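Local structure of possible membrane-associated serine protease (3K6Y) at residues E41-K46 against P114-V119; P67-T72 against V105-V110. The protein is a membrane-associated serine protease, here its trypsin-like protease part, that probably helps the tubercle bacillus withstand acid and oxidative stress. All coordinates share one frame; numbering follows the deposited sequence.

Both contacts belong to the same six-stranded antiparallel barrel, the first of the two that make up a chymotrypsin-like protease, and their centres lie about 11 Å apart. Contact 2 is the buried one: strands 69-72 and 105-109 are neighbours in the sheet, and residues 67-72 and 105-110 share five backbone hydrogen bonds, four of them between the strands themselves, with 559 Å² buried. Contact 1 lies at the surface, where a proline-rich loop passes the start of strand 44-51; it buries 234 Å² and has one hydrogen bond, made by a serine side chain. Along the chain, contact 2 is nested within the loop that contact 1 closes. One place where they touch is Val45 CG2 against Val70 CG1, 3.8 Å apart.

Contact 1: residues E41-K46 against P114-V119; sequences EPSVVK and PPPPLV
At the entry to the first strand of the N-terminal barrel, the 3-10 turn 41-43 meets the proline-rich loop that follows strand 105-109, and Ser43 makes the polar link between them. Its hydroxyl OG donates to Pro116 O at 2.6 Å, a short bond. The C=O...OG angle is 146°, and the donor is tilted 24° from the carbonyl plane. With chi1 at -58°, OG stands beside the backbone N and anti to the carbonyl carbon, which directs it at the loop. The acceptor is thus a main-chain carbonyl of a residue that cannot donate from its own N.

On one flank of this bond, CB and CG of the Pro115 ring close on the Pro42 carbonyl oxygen: CB lies 3.1 Å from Pro42 O and CG 3.2 Å from the same atom, so ring carbons rather than a polar donor meet that carbonyl from this loop. The two proline rings approach more loosely, CB to CB at 4.4 Å.

In the chymotrypsin-like barrel, strand 56-66 runs beside strand 44-51, and Val64 on it bonds through its backbone to both Ser43 and Leu118, which places turn and loop against one strand. Leu118 then brings one methyl branch to the serine: CD2 lies 3.7 Å from Ser43 CB, the methylene that carries the hydroxyl, while the leucine also touches Phe63.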
loop_
_atom_site.group_PDB
_atom_site.type_symbol
_atom_site.label_atom_id
_atom_site.label_comp_id
_atom_site.label_asym_id
_atom_site.label_seq_id
_atom_site.Cartn_x
_atom_site.Cartn_y
_atom_site.Cartn_z
ATOM N N GLU A 41 -16.768 -24.933 10.155
ATOM C CA GLU A 41 -16.109 -25.066 8.852
ATOM C C GLU A 41 -16.751 -24.315 7.677
ATOM O O GLU A 41 -16.026 -23.672 6.927
ATOM C CB GLU A 41 -15.925 -26.556 8.487
ATOM C CG GLU A 41 -15.340 -26.752 7.083
ATOM C CD GLU A 41 -15.130 -28.182 6.658
ATOM O OE1 GLU A 41 -14.543 -28.364 5.572
ATOM O OE2 GLU A 41 -15.557 -29.096 7.389
ATOM N N PRO A 42 -18.092 -24.362 7.509
ATOM C CA PRO A 42 -18.643 -23.695 6.324
ATOM C C PRO A 42 -18.339 -22.200 6.258
ATOM O O PRO A 42 -18.294 -21.637 5.163
ATOM C CB PRO A 42 -20.157 -23.937 6.444
ATOM C CG PRO A 42 -20.246 -25.224 7.247
ATOM C CD PRO A 42 -19.145 -25.071 8.273
ATOM N N SER A 43 -18.157 -21.577 7.417
ATOM C CA SER A 43 -17.916 -20.137 7.483
ATOM C C SER A 43 -16.435 -19.754 7.457
ATOM O O SER A 43 -16.110 -18.574 7.570
ATOM C CB SER A 43 -18.554 -19.587 8.743
ATOM O OG SER A 43 -19.947 -19.887 8.746
ATOM N N VAL A 44 -15.559 -20.753 7.333
ATOM C CA VAL A 44 -14.116 -20.537 7.252
ATOM C C VAL A 44 -13.723 -20.799 5.817
ATOM O O VAL A 44 -13.956 -21.901 5.307
ATOM C CB VAL A 44 -13.364 -21.460 8.208
ATOM C CG1 VAL A 44 -11.883 -21.183 8.121
ATOM C CG2 VAL A 44 -13.843 -21.283 9.649
ATOM N N VAL A 45 -13.187 -19.772 5.161
ATOM C CA VAL A 45 -13.019 -19.799 3.722
ATOM C C VAL A 45 -11.545 -19.759 3.336
ATOM O O VAL A 45 -10.709 -19.274 4.095
ATOM C CB VAL A 45 -13.799 -18.630 3.048
ATOM C CG1 VAL A 45 -15.286 -18.751 3.319
ATOM C CG2 VAL A 45 -13.290 -17.249 3.522
ATOM N N LYS A 46 -11.244 -20.251 2.140
ATOM C CA LYS A 46 -9.881 -20.189 1.626
ATOM C C LYS A 46 -9.761 -18.932 0.775
ATOM O O LYS A 46 -10.687 -18.584 0.048
ATOM C CB LYS A 46 -9.602 -21.449 0.805
ATOM C CG LYS A 46 -8.167 -21.497 0.271
ATOM C CD LYS A 46 -7.900 -22.618 -0.724
ATOM C CE LYS A 46 -6.753 -22.193 -1.615
ATOM N NZ LYS A 46 -6.521 -23.133 -2.747
ATOM N N PRO A 114 -22.603 -17.852 0.334
ATOM C CA PRO A 114 -23.637 -18.548 1.124
ATOM C C PRO A 114 -23.490 -18.690 2.641
ATOM O O PRO A 114 -24.481 -18.575 3.334
ATOM C CB PRO A 114 -23.737 -19.934 0.451
ATOM C CG PRO A 114 -23.242 -19.693 -0.932
ATOM C CD PRO A 114 -22.091 -18.705 -0.752
ATOM N N PRO A 115 -22.292 -18.995 3.172
ATOM C CA PRO A 115 -22.268 -19.318 4.602
ATOM C C PRO A 115 -22.568 -18.167 5.553
ATOM O O PRO A 115 -22.323 -17.001 5.233
ATOM C CB PRO A 115 -20.861 -19.854 4.835
ATOM C CG PRO A 115 -20.062 -19.351 3.708
ATOM C CD PRO A 115 -20.987 -19.239 2.537
ATOM N N PRO A 116 -23.048 -18.505 6.760
ATOM C CA PRO A 116 -23.417 -17.486 7.716
ATOM C C PRO A 116 -22.197 -16.934 8.456
ATOM O O PRO A 116 -21.123 -17.542 8.451
ATOM C CB PRO A 116 -24.313 -18.264 8.696
ATOM C CG PRO A 116 -23.681 -19.631 8.726
ATOM C CD PRO A 116 -23.314 -19.865 7.280
ATOM N N PRO A 117 -22.366 -15.788 9.123
ATOM C CA PRO A 117 -21.267 -15.233 9.882
ATOM C C PRO A 117 -20.991 -15.977 11.166
ATOM O O PRO A 117 -21.869 -16.660 11.726
ATOM C CB PRO A 117 -21.740 -13.818 10.224
ATOM C CG PRO A 117 -23.245 -13.861 10.152
ATOM C CD PRO A 117 -23.570 -14.931 9.137
ATOM N N LEU A 118 -19.770 -15.786 11.640
ATOM C CA LEU A 118 -19.366 -16.170 12.986
ATOM C C LEU A 118 -19.427 -14.956 13.881
ATOM O O LEU A 118 -19.272 -13.841 13.401
ATOM C CB LEU A 118 -17.937 -16.720 12.990
ATOM C CG LEU A 118 -17.731 -17.914 12.051
ATOM C CD1 LEU A 118 -16.296 -18.368 12.130
ATOM C CD2 LEU A 118 -18.667 -19.068 12.382
ATOM N N VAL A 119 -19.633 -15.168 15.178
ATOM C CA VAL A 119 -19.697 -14.064 16.127
ATOM C C VAL A 119 -18.387 -13.992 16.879
ATOM O O VAL A 119 -17.812 -15.035 17.226
ATOM C CB VAL A 119 -20.869 -14.260 17.144
ATOM C CG1 VAL A 119 -21.138 -12.982 17.926
ATOM C CG2 VAL A 119 -22.124 -14.663 16.426
#

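Contact 2: residues P67-T72 against V105-V110; sequences PDRVMT and VAILAV
Asp68 O is gripped by two donors that reach it from opposite faces of its carbonyl plane: Val110 N at 2.9 Å and, from the next residue, Arg69 NH1 at 3.0 Å. Neither lies on a lone pair, each standing well out of the plane. This carbonyl closes one end of an antiparallel pairing between strands 69-72 and 105-109, adjacent strands of the first barrel of the chymotrypsin fold. Val70 with Leu108 and Thr72 with Ala106 are the hydrogen-bonded pairs, while Arg69 with Ala109 and Met71 with Ile107 are non-hydrogen-bonded. The bond from Leu108 N to Val70 O, 2.8 Å, is nearly straight at the hydrogen (172°) and lies in the carbonyl plane.

Side chains alternate between two faces. On that of Val70, Leu108, Thr72 and Ala106, the branched valine crosses Leu108 obliquely, and Val70 CG2 meets Val110 CG2 at 4.0 Å; Val45, Ile47 and Val85 of other strands pack against this apolar group. Thr72 OG1, anti to its own N, bonds to Thr61 O, while its methyl faces Ala106 CB.

On the other face, Met71 extends past Val105, with CG 3.8 Å from Val105 CG1. SD lies near the same methyl, and the bend at chi3 brings CE beside it too. Val105 follows Asp104, a predicted member of the catalytic triad.

Arg69 bends at chi2 (-71°), and its NE is bonded to Ile224 O. Asp68 O lies in the guanidinium plane, while Ala109 CB sits over one face, offset toward the rim, 3.4 Å from Arg69 NH1.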
loop_
_atom_site.group_PDB
_atom_site.type_symbol
_atom_site.label_atom_id
_atom_site.label_comp_id
_atom_site.label_asym_id
_atom_site.label_seq_id
_atom_site.Cartn_x
_atom_site.Cartn_y
_atom_site.Cartn_z
ATOM N N PRO A 67 -23.017 -11.149 6.645
ATOM C CA PRO A 67 -23.299 -11.635 5.278
ATOM C C PRO A 67 -22.473 -10.922 4.193
ATOM O O PRO A 67 -22.357 -9.682 4.213
ATOM C CB PRO A 67 -24.809 -11.390 5.134
ATOM C CG PRO A 67 -25.302 -11.579 6.574
ATOM C CD PRO A 67 -24.242 -10.909 7.434
ATOM N N ASP A 68 -21.862 -11.700 3.302
ATOM C CA ASP A 68 -21.092 -11.120 2.203
ATOM C C ASP A 68 -19.873 -10.319 2.653
ATOM O O ASP A 68 -19.356 -9.498 1.880
ATOM C CB ASP A 68 -21.968 -10.325 1.246
ATOM C CG ASP A 68 -22.977 -11.177 0.521
ATOM O OD1 ASP A 68 -23.020 -12.401 0.717
ATOM O OD2 ASP A 68 -23.702 -10.583 -0.304
ATOM N N ARG A 69 -19.364 -10.597 3.861
ATOM C CA ARG A 69 -18.162 -9.921 4.372
ATOM C C ARG A 69 -17.248 -10.932 5.034
ATOM O O ARG A 69 -17.673 -11.707 5.891
ATOM C CB ARG A 69 -18.524 -8.823 5.386
ATOM C CG ARG A 69 -19.259 -7.611 4.819
ATOM C CD ARG A 69 -18.298 -6.797 3.966
ATOM N NE ARG A 69 -18.847 -5.558 3.414
ATOM C CZ ARG A 69 -19.531 -5.485 2.279
ATOM N NH1 ARG A 69 -19.867 -6.600 1.627
ATOM N NH2 ARG A 69 -19.903 -4.296 1.827
ATOM N N VAL A 70 -15.983 -10.922 4.612
ATOM C CA VAL A 70 -14.985 -11.864 5.092
ATOM C C VAL A 70 -13.808 -11.088 5.705
ATOM O O VAL A 70 -13.330 -10.107 5.113
ATOM C CB VAL A 70 -14.496 -12.740 3.932
ATOM C CG1 VAL A 70 -13.218 -13.505 4.283
ATOM C CG2 VAL A 70 -15.577 -13.727 3.558
ATOM N N MET A 71 -13.349 -11.516 6.883
ATOM C CA MET A 71 -12.147 -10.944 7.479
ATOM C C MET A 71 -10.962 -11.893 7.207
ATOM O O MET A 71 -11.110 -13.136 7.260
ATOM C CB MET A 71 -12.323 -10.739 8.996
ATOM C CG MET A 71 -11.072 -10.134 9.630
ATOM S SD MET A 71 -11.342 -9.615 11.346
ATOM C CE MET A 71 -12.325 -8.125 11.154
ATOM N N THR A 72 -9.796 -11.293 6.964
ATOM C CA THR A 72 -8.541 -12.024 6.846
ATOM C C THR A 72 -7.421 -11.087 7.309
ATOM O O THR A 72 -7.702 -9.975 7.766
ATOM C CB THR A 72 -8.318 -12.534 5.396
ATOM O OG1 THR A 72 -7.160 -13.384 5.350
ATOM C CG2 THR A 72 -8.154 -11.403 4.373
ATOM N N VAL A 105 -5.166 -6.420 9.108
ATOM C CA VAL A 105 -6.502 -6.966 8.846
ATOM C C VAL A 105 -7.009 -6.409 7.534
ATOM O O VAL A 105 -6.777 -5.236 7.235
ATOM C CB VAL A 105 -7.498 -6.589 9.964
ATOM C CG1 VAL A 105 -8.941 -7.006 9.604
ATOM C CG2 VAL A 105 -7.092 -7.234 11.263
ATOM N N ALA A 106 -7.680 -7.258 6.762
ATOM C CA ALA A 106 -8.413 -6.821 5.581
ATOM C C ALA A 106 -9.836 -7.325 5.685
ATOM O O ALA A 106 -10.090 -8.405 6.248
ATOM C CB ALA A 106 -7.751 -7.334 4.281
ATOM N N ILE A 107 -10.767 -6.550 5.130
ATOM C CA ILE A 107 -12.148 -7.011 4.996
ATOM C C ILE A 107 -12.462 -7.062 3.514
ATOM O O ILE A 107 -12.155 -6.114 2.760
ATOM C CB ILE A 107 -13.154 -6.086 5.738
ATOM C CG1 ILE A 107 -12.855 -6.115 7.247
ATOM C CG2 ILE A 107 -14.605 -6.527 5.457
ATOM C CD1 ILE A 107 -13.703 -5.147 8.098
ATOM N N LEU A 108 -13.050 -8.195 3.123
ATOM C CA LEU A 108 -13.434 -8.437 1.745
ATOM C C LEU A 108 -14.928 -8.379 1.602
ATOM O O LEU A 108 -15.663 -8.962 2.411
ATOM C CB LEU A 108 -12.967 -9.839 1.317
ATOM C CG LEU A 108 -11.506 -10.160 1.592
ATOM C CD1 LEU A 108 -11.201 -11.568 1.154
ATOM C CD2 LEU A 108 -10.542 -9.211 0.909
ATOM N N ALA A 109 -15.370 -7.704 0.537
ATOM C CA ALA A 109 -16.771 -7.769 0.110
ATOM C C ALA A 109 -16.916 -8.923 -0.867
ATOM O O ALA A 109 -16.180 -9.003 -1.865
ATOM C CB ALA A 109 -17.203 -6.455 -0.546
ATOM N N VAL A 110 -17.839 -9.836 -0.579
ATOM C CA VAL A 110 -17.961 -11.090 -1.341
ATOM C C VAL A 110 -19.437 -11.321 -1.633
ATOM O O VAL A 110 -20.150 -11.969 -0.866
ATOM C CB VAL A 110 -17.392 -12.286 -0.556
ATOM C CG1 VAL A 110 -17.282 -13.516 -1.464
ATOM C CG2 VAL A 110 -16.006 -11.944 0.046
#